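Local structure of five-membered-cyclitol-phosphate synthase (Streptomyces citricolor, 6K96) at residues L262-A268 with K287-S293; L148-F154 with E171-V177. The protein belongs to the myo-inositol-1-phosphate synthase family and binds nicotinamide-adenine-dinucleotide together with a sodium ion. One frame throughout, in Å; residues are numbered along the deposited sequence.

Interaction 1: residues L262-A268 with K287-S293; sequences LKDHKVA and KLKVQDS. With NA (sodium ion), chain H; NAD (nicotinamide-adenine-dinucleotide), chain G.
The imidazole of H265 carries K289 NZ over one face, 3.3 Å above the ring plane and offset toward the rim, while V290 O lies in plane at its edge. The amide of Q291 is turned 28° from this ring. The Q291 amide is nearly coplanar with the carboxylate of D264, to which its NE2 donates. These groups sit at one end of an antiparallel beta hairpin, where strand 281-291 passes into helix 292-313. Backbone bonds join K266 with V290 and A268 with L288 in both directions. H265 with Q291 and V267 with K289 are the non-hydrogen-bonded pairs. The aliphatic part of K289 runs beside V267, with K289 CE 3.9 Å from V267 CG2. On the other face of the sheet, A268 CB meets L288 CB at 3.7 Å.

A type II' turn from L262 to H265 leads into the first strand and presents D264. The CG of D264 is anti to the backbone N (chi1 -176°), which turns the carboxylate toward S293. D264 OD2 accepts two bonds: S293 N on the syn side at 2.9 Å, and Q291 NE2 on the anti side. The backbone O of D264 takes D292 N. N219 also bonds OD1, so both carboxylate oxygens are held and the group is fixed in rotation.

D292 O receives the nicotinamide N7N of NAD at 3.0 Å. Strand 281-291 continues the sheet into a second subunit, which pairs with K287, L288 and K289. The sodium ion is bound by N15 and by the NAD atoms O2N and O7N. S293 OG is also a ligand, 2.5 Å from the sodium ion, and the same hydroxyl donates to D264 OD1.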
loop_
_atom_site.group_PDB
_atom_site.type_symbol
_atom_site.label_atom_id
_atom_site.label_comp_id
_atom_site.label_asym_id
_atom_site.label_seq_id
_atom_site.Cartn_x
_atom_site.Cartn_y
_atom_site.Cartn_z
ATOM N N LEU B 262 5.630 -13.743 -11.363
ATOM C CA LEU B 262 5.903 -13.978 -9.918
ATOM C C LEU B 262 6.683 -15.273 -9.681
ATOM O O LEU B 262 7.300 -15.346 -8.609
ATOM C CB LEU B 262 4.627 -14.009 -9.083
ATOM C CG LEU B 262 3.924 -12.659 -8.911
ATOM C CD1 LEU B 262 2.718 -12.756 -7.964
ATOM C CD2 LEU B 262 4.858 -11.629 -8.389
ATOM N N LYS B 263 6.598 -16.281 -10.556
ATOM C CA LYS B 263 7.281 -17.590 -10.343
ATOM C C LYS B 263 6.961 -18.124 -8.937
ATOM O O LYS B 263 5.789 -18.163 -8.556
ATOM C CB LYS B 263 8.789 -17.403 -10.592
ATOM C CG LYS B 263 9.141 -17.272 -12.070
ATOM C CD LYS B 263 10.262 -16.297 -12.420
ATOM C CE LYS B 263 10.849 -16.496 -13.814
ATOM N NZ LYS B 263 11.674 -17.739 -13.903
ATOM N N ASP B 264 7.978 -18.496 -8.156
ATOM C CA ASP B 264 7.818 -19.032 -6.772
ATOM C C ASP B 264 7.552 -17.927 -5.750
ATOM O O ASP B 264 7.354 -18.309 -4.607
ATOM C CB ASP B 264 8.996 -19.875 -6.314
ATOM C CG ASP B 264 8.822 -20.517 -4.954
ATOM O OD1 ASP B 264 7.963 -21.455 -4.781
ATOM O OD2 ASP B 264 9.535 -20.081 -4.045
ATOM N N HIS B 265 7.408 -16.667 -6.145
ATOM C CA HIS B 265 6.968 -15.599 -5.215
ATOM C C HIS B 265 5.492 -15.711 -4.895
ATOM O O HIS B 265 4.750 -16.055 -5.759
ATOM C CB HIS B 265 7.184 -14.192 -5.768
ATOM C CG HIS B 265 8.570 -13.714 -5.599
ATOM N ND1 HIS B 265 9.276 -13.230 -6.656
ATOM C CD2 HIS B 265 9.380 -13.678 -4.519
ATOM C CE1 HIS B 265 10.493 -12.867 -6.251
ATOM N NE2 HIS B 265 10.599 -13.153 -4.931
ATOM N N LYS B 266 5.073 -15.355 -3.697
ATOM C CA LYS B 266 3.632 -15.295 -3.398
ATOM C C LYS B 266 3.368 -13.896 -2.825
ATOM O O LYS B 266 4.116 -13.498 -1.960
ATOM C CB LYS B 266 3.229 -16.438 -2.465
ATOM C CG LYS B 266 1.973 -16.170 -1.649
ATOM C CD LYS B 266 1.341 -17.407 -1.041
ATOM C CE LYS B 266 0.390 -18.048 -2.019
ATOM N NZ LYS B 266 -0.447 -19.046 -1.302
ATOM N N VAL B 267 2.295 -13.240 -3.248
ATOM C CA VAL B 267 1.884 -11.897 -2.796
ATOM C C VAL B 267 0.550 -12.044 -2.116
ATOM O O VAL B 267 -0.226 -12.757 -2.621
ATOM C CB VAL B 267 1.773 -10.908 -3.955
ATOM C CG1 VAL B 267 1.088 -9.652 -3.475
ATOM C CG2 VAL B 267 3.126 -10.593 -4.554
ATOM N N ALA B 268 0.327 -11.359 -1.012
ATOM C CA ALA B 268 -0.922 -11.307 -0.253
ATOM C C ALA B 268 -1.325 -9.846 -0.120
ATOM O O ALA B 268 -0.479 -9.065 -0.102
ATOM C CB ALA B 268 -0.667 -11.883 1.078
ATOM N N LYS B 287 0.383 -5.242 2.243
ATOM C CA LYS B 287 0.946 -6.143 1.220
ATOM C C LYS B 287 2.012 -7.020 1.870
ATOM O O LYS B 287 2.749 -6.481 2.666
ATOM C CB LYS B 287 1.515 -5.350 0.062
ATOM C CG LYS B 287 2.157 -6.266 -0.955
ATOM C CD LYS B 287 2.586 -5.586 -2.186
ATOM C CE LYS B 287 3.381 -6.546 -3.053
ATOM N NZ LYS B 287 4.138 -5.820 -4.099
ATOM N N LEU B 288 2.013 -8.325 1.576
ATOM C CA LEU B 288 3.011 -9.312 1.999
ATOM C C LEU B 288 3.653 -9.858 0.746
ATOM O O LEU B 288 2.906 -10.155 -0.167
ATOM C CB LEU B 288 2.308 -10.387 2.797
ATOM C CG LEU B 288 3.142 -11.612 3.140
ATOM C CD1 LEU B 288 4.424 -11.224 3.833
ATOM C CD2 LEU B 288 2.348 -12.597 3.998
ATOM N N LYS B 289 4.983 -9.807 0.621
ATOM C CA LYS B 289 5.679 -10.558 -0.453
ATOM C C LYS B 289 6.572 -11.573 0.233
ATOM O O LYS B 289 7.184 -11.140 1.185
ATOM C CB LYS B 289 6.426 -9.638 -1.413
ATOM C CG LYS B 289 6.757 -10.285 -2.754
ATOM C CD LYS B 289 7.315 -9.327 -3.763
ATOM C CE LYS B 289 6.906 -9.647 -5.191
ATOM N NZ LYS B 289 8.016 -10.245 -5.993
ATOM N N VAL B 290 6.607 -12.844 -0.204
ATOM C CA VAL B 290 7.535 -13.891 0.298
ATOM C C VAL B 290 8.006 -14.793 -0.843
ATOM O O VAL B 290 7.364 -14.800 -1.920
ATOM C CB VAL B 290 6.830 -14.702 1.384
ATOM C CG1 VAL B 290 6.391 -13.821 2.526
ATOM C CG2 VAL B 290 5.649 -15.488 0.846
ATOM N N GLN B 291 9.103 -15.513 -0.647
ATOM C CA GLN B 291 9.553 -16.617 -1.552
ATOM C C GLN B 291 8.793 -17.862 -1.118
ATOM O O GLN B 291 9.259 -18.499 -0.181
ATOM C CB GLN B 291 10.993 -17.099 -1.376
ATOM C CG GLN B 291 12.004 -16.678 -2.402
ATOM C CD GLN B 291 11.693 -16.648 -3.880
ATOM O OE1 GLN B 291 12.299 -15.830 -4.538
ATOM N NE2 GLN B 291 10.826 -17.483 -4.430
ATOM N N ASP B 292 7.646 -18.153 -1.739
ATOM C CA ASP B 292 6.660 -19.159 -1.218
ATOM C C ASP B 292 7.407 -20.430 -0.776
ATOM O O ASP B 292 7.197 -20.876 0.348
ATOM C CB ASP B 292 5.536 -19.416 -2.221
ATOM C CG ASP B 292 4.350 -20.155 -1.629
ATOM O OD1 ASP B 292 4.062 -19.868 -0.468
ATOM O OD2 ASP B 292 3.779 -21.085 -2.322
ATOM N N SER B 293 8.343 -20.944 -1.554
ATOM C CA SER B 293 8.998 -22.235 -1.226
ATOM C C SER B 293 10.100 -22.099 -0.156
ATOM O O SER B 293 10.554 -23.178 0.367
ATOM C CB SER B 293 9.519 -22.868 -2.460
ATOM O OG SER B 293 8.442 -23.366 -3.227
HETATM NA NA NA H . 6.222 -24.478 -2.725
HETATM P PA NAD G . 5.931 -28.548 -6.756
HETATM O O1A NAD G . 4.759 -28.530 -7.659
HETATM O O2A NAD G . 7.011 -27.550 -7.074
HETATM O O5B NAD G . 6.559 -29.975 -6.514
HETATM C C5B NAD G . 5.719 -31.081 -6.917
HETATM C C4B NAD G . 6.587 -32.172 -7.487
HETATM O O4B NAD G . 5.956 -33.494 -7.409
HETATM C C3B NAD G . 6.911 -31.964 -8.970
HETATM O O3B NAD G . 8.289 -32.252 -9.172
HETATM C C2B NAD G . 6.047 -33.031 -9.637
HETATM O O2B NAD G . 6.591 -33.175 -10.917
HETATM C C1B NAD G . 6.256 -34.163 -8.626
HETATM N N9A NAD G . 5.389 -35.320 -8.717
HETATM C C8A NAD G . 4.102 -35.287 -9.196
HETATM N N7A NAD G . 3.482 -36.440 -9.088
HETATM C C5A NAD G . 4.401 -37.282 -8.471
HETATM C C6A NAD G . 4.318 -38.636 -8.086
HETATM N N6A NAD G . 3.220 -39.364 -8.252
HETATM N N1A NAD G . 5.392 -39.182 -7.454
HETATM C C2A NAD G . 6.484 -38.410 -7.299
HETATM N N3A NAD G . 6.673 -37.137 -7.639
HETATM C C4A NAD G . 5.582 -36.606 -8.223
HETATM O O3 NAD G . 5.398 -28.248 -5.292
HETATM P PN NAD G . 6.119 -27.479 -4.077
HETATM O O1N NAD G . 7.434 -28.122 -3.858
HETATM O O2N NAD G . 5.939 -26.032 -4.420
HETATM O O5D NAD G . 5.142 -27.885 -2.859
HETATM C C5D NAD G . 5.013 -29.331 -2.539
HETATM C C4D NAD G . 3.826 -29.540 -1.646
HETATM O O4D NAD G . 3.995 -28.879 -0.371
HETATM C C3D NAD G . 2.522 -28.997 -2.249
HETATM O O3D NAD G . 1.491 -29.894 -1.899
HETATM C C2D NAD G . 2.278 -27.726 -1.439
HETATM O O2D NAD G . 0.930 -27.337 -1.258
HETATM C C1D NAD G . 2.797 -28.151 -0.066
HETATM N N1N NAD G . 3.019 -26.943 0.785
HETATM C C2N NAD G . 3.784 -25.849 0.258
HETATM C C3N NAD G . 3.862 -24.635 0.921
HETATM C C7N NAD G . 4.726 -23.542 0.318
HETATM O O7N NAD G . 5.425 -23.788 -0.657
HETATM N N7N NAD G . 4.683 -22.332 0.870
HETATM C C4N NAD G . 3.136 -24.503 2.104
HETATM C C5N NAD G . 2.547 -25.616 2.690
HETATM C C6N NAD G . 2.424 -26.797 1.981
#

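Interaction 2: residues L148-F154 with E171-V177; sequences LEAKVAF and EFEKAGV
L148 and F172 make the CH-pi contact between these two helix ends. L148 CB lies over one face of the F172 ring, 4.2 Å from its centroid and 27° off the normal. F172 CZ is the nearest ring atom, 3.8 Å from L148 CB. F154 CB also approaches F172 CZ, at 4.1 Å, from an oblique direction. At the edge of the ring, V152 O lies near its plane.

The remaining contacts are mostly aliphatic. The CG of L148 is anti to the backbone N (chi1 174°), and its two methyls fork over the second helix. L148 CD1 reaches A175 CB and L148 CD2 reaches E171 CB, each at 4.0 Å. V177 uses both branches on the loop and the first residue of strand 153-156. V177 CG1 packs on the V152 carbonyl, 3.6 Å from V152 O, and on A153 CA. V177 CG2 touches K151 CA at 3.9 Å. The K151 chain passes loosely by A175.

The backbones of the two segments are not bonded to each other. Both helices end in a Schellman motif, with K151 and G176 at positive phi. V177 N bonds back to F172 O at 3.1 Å, which turns the chain out of the helix and brings the V177 side chain against K151, V152 and A153.

The contact belongs to the beta-alpha-beta unit of strand 153-156, helix 166-174 and strand 179-180 in the parallel sheet. F154 lies against Y143, A144 and A147 of helix 137-149, and F172 packs on L179. The backbone of A153 bonds to L128 of strand 127-130 and that of F154 to I180, so strand 153-156 runs between its two neighbours in the sheet.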
loop_
_atom_site.group_PDB
_atom_site.type_symbol
_atom_site.label_atom_id
_atom_site.label_comp_id
_atom_site.label_asym_id
_atom_site.label_seq_id
_atom_site.Cartn_x
_atom_site.Cartn_y
_atom_site.Cartn_z
ATOM N N LEU B 148 7.254 -47.063 5.674
ATOM C CA LEU B 148 7.019 -47.915 6.866
ATOM C C LEU B 148 7.714 -49.251 6.656
ATOM O O LEU B 148 8.428 -49.646 7.567
ATOM C CB LEU B 148 5.538 -48.188 7.124
ATOM C CG LEU B 148 5.289 -49.188 8.267
ATOM C CD1 LEU B 148 6.175 -48.891 9.473
ATOM C CD2 LEU B 148 3.834 -49.189 8.702
ATOM N N GLU B 149 7.459 -49.909 5.526
ATOM C CA GLU B 149 7.941 -51.280 5.216
ATOM C C GLU B 149 9.459 -51.348 5.377
ATOM O O GLU B 149 9.942 -52.348 5.933
ATOM C CB GLU B 149 7.502 -51.672 3.801
ATOM C CG GLU B 149 7.834 -53.110 3.422
ATOM C CD GLU B 149 7.102 -53.650 2.193
ATOM O OE1 GLU B 149 5.889 -53.351 2.003
ATOM O OE2 GLU B 149 7.741 -54.376 1.403
ATOM N N ALA B 150 10.153 -50.292 4.940
ATOM C CA ALA B 150 11.638 -50.150 4.938
ATOM C C ALA B 150 12.172 -49.471 6.211
ATOM O O ALA B 150 13.404 -49.198 6.264
ATOM C CB ALA B 150 12.051 -49.358 3.717
ATOM N N LYS B 151 11.300 -49.184 7.182
ATOM C CA LYS B 151 11.617 -48.624 8.533
ATOM C C LYS B 151 12.154 -47.186 8.418
ATOM O O LYS B 151 12.948 -46.775 9.277
ATOM C CB LYS B 151 12.609 -49.530 9.278
ATOM C CG LYS B 151 12.199 -51.001 9.426
ATOM C CD LYS B 151 11.273 -51.281 10.590
ATOM C CE LYS B 151 10.471 -52.553 10.433
ATOM N NZ LYS B 151 9.124 -52.282 9.864
ATOM N N VAL B 152 11.736 -46.429 7.406
ATOM C CA VAL B 152 12.223 -45.037 7.188
ATOM C C VAL B 152 11.156 -44.025 7.682
ATOM O O VAL B 152 9.951 -44.170 7.352
ATOM C CB VAL B 152 12.606 -44.880 5.707
ATOM C CG1 VAL B 152 12.754 -43.411 5.319
ATOM C CG2 VAL B 152 13.869 -45.661 5.362
ATOM N N ALA B 153 11.562 -43.043 8.489
ATOM C CA ALA B 153 10.682 -41.956 9.007
ATOM C C ALA B 153 9.964 -41.258 7.828
ATOM O O ALA B 153 10.588 -41.081 6.759
ATOM C CB ALA B 153 11.484 -40.962 9.842
ATOM N N PHE B 154 8.707 -40.858 8.019
ATOM C CA PHE B 154 7.889 -40.187 6.977
ATOM C C PHE B 154 7.475 -38.773 7.405
ATOM O O PHE B 154 6.911 -38.610 8.513
ATOM C CB PHE B 154 6.598 -40.959 6.741
ATOM C CG PHE B 154 5.900 -40.594 5.463
ATOM C CD1 PHE B 154 6.416 -40.997 4.243
ATOM C CD2 PHE B 154 4.704 -39.899 5.484
ATOM C CE1 PHE B 154 5.736 -40.720 3.064
ATOM C CE2 PHE B 154 4.054 -39.581 4.298
ATOM C CZ PHE B 154 4.563 -39.998 3.092
ATOM N N GLU B 171 0.580 -48.262 13.620
ATOM C CA GLU B 171 1.595 -49.164 13.014
ATOM C C GLU B 171 2.975 -48.485 13.095
ATOM O O GLU B 171 3.861 -49.089 13.694
ATOM C CB GLU B 171 1.115 -49.650 11.639
ATOM C CG GLU B 171 0.038 -50.751 11.749
ATOM C CD GLU B 171 0.139 -51.737 12.935
ATOM O OE1 GLU B 171 1.112 -52.528 12.979
ATOM O OE2 GLU B 171 -0.743 -51.697 13.854
ATOM N N PHE B 172 3.131 -47.256 12.587
ATOM C CA PHE B 172 4.372 -46.445 12.713
ATOM C C PHE B 172 4.817 -46.384 14.183
ATOM O O PHE B 172 6.002 -46.635 14.439
ATOM C CB PHE B 172 4.180 -45.038 12.138
ATOM C CG PHE B 172 4.503 -44.863 10.674
ATOM C CD1 PHE B 172 5.780 -44.566 10.264
ATOM C CD2 PHE B 172 3.515 -44.961 9.712
ATOM C CE1 PHE B 172 6.081 -44.409 8.926
ATOM C CE2 PHE B 172 3.801 -44.783 8.366
ATOM C CZ PHE B 172 5.089 -44.516 7.975
ATOM N N GLU B 173 3.929 -45.991 15.108
ATOM C CA GLU B 173 4.210 -45.883 16.578
ATOM C C GLU B 173 4.906 -47.172 17.031
ATOM O O GLU B 173 6.028 -47.076 17.566
ATOM C CB GLU B 173 2.942 -45.771 17.445
ATOM C CG GLU B 173 2.428 -44.362 17.771
ATOM C CD GLU B 173 1.077 -44.315 18.512
ATOM O OE1 GLU B 173 0.711 -45.332 19.173
ATOM O OE2 GLU B 173 0.357 -43.280 18.423
ATOM N N LYS B 174 4.258 -48.323 16.785
ATOM C CA LYS B 174 4.638 -49.682 17.287
ATOM C C LYS B 174 5.939 -50.159 16.617
ATOM O O LYS B 174 6.660 -50.937 17.249
ATOM C CB LYS B 174 3.471 -50.667 17.094
ATOM C CG LYS B 174 3.864 -52.123 16.896
ATOM C CD LYS B 174 2.847 -53.133 17.420
ATOM C CE LYS B 174 3.363 -54.563 17.379
ATOM N NZ LYS B 174 2.293 -55.541 17.062
ATOM N N ALA B 175 6.253 -49.696 15.408
ATOM C CA ALA B 175 7.437 -50.124 14.621
ATOM C C ALA B 175 8.696 -49.323 14.995
ATOM O O ALA B 175 9.727 -49.540 14.334
ATOM C CB ALA B 175 7.134 -49.983 13.149
ATOM N N GLY B 176 8.608 -48.438 15.995
ATOM C CA GLY B 176 9.681 -47.492 16.374
ATOM C C GLY B 176 10.022 -46.480 15.284
ATOM O O GLY B 176 11.168 -46.058 15.247
ATOM N N VAL B 177 9.072 -46.099 14.434
ATOM C CA VAL B 177 9.330 -45.244 13.240
ATOM C C VAL B 177 8.534 -43.956 13.421
ATOM O O VAL B 177 7.336 -44.012 13.742
ATOM C CB VAL B 177 8.967 -45.940 11.908
ATOM C CG1 VAL B 177 9.128 -45.020 10.716
ATOM C CG2 VAL B 177 9.772 -47.204 11.669
#

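The two contacts lie on opposite sides of the chain's centre, with nearest atoms about 17 Å apart, and share no helix or strand. Interaction 1 is buried and pairs two strands of the mixed sheet, where a hairpin strand runs into helix 292-313. It is largely polar, with paired strands, a carboxylate and bound groups, and other subunits reach it. Interaction 2 is partly buried, on the edge side of the parallel sheet. It joins helix ends and loops by apolar side chains, and no other chain touches it. NAD meets residues of interaction 1 directly, whereas the F154 side chain of interaction 2 stays about 11 Å from it.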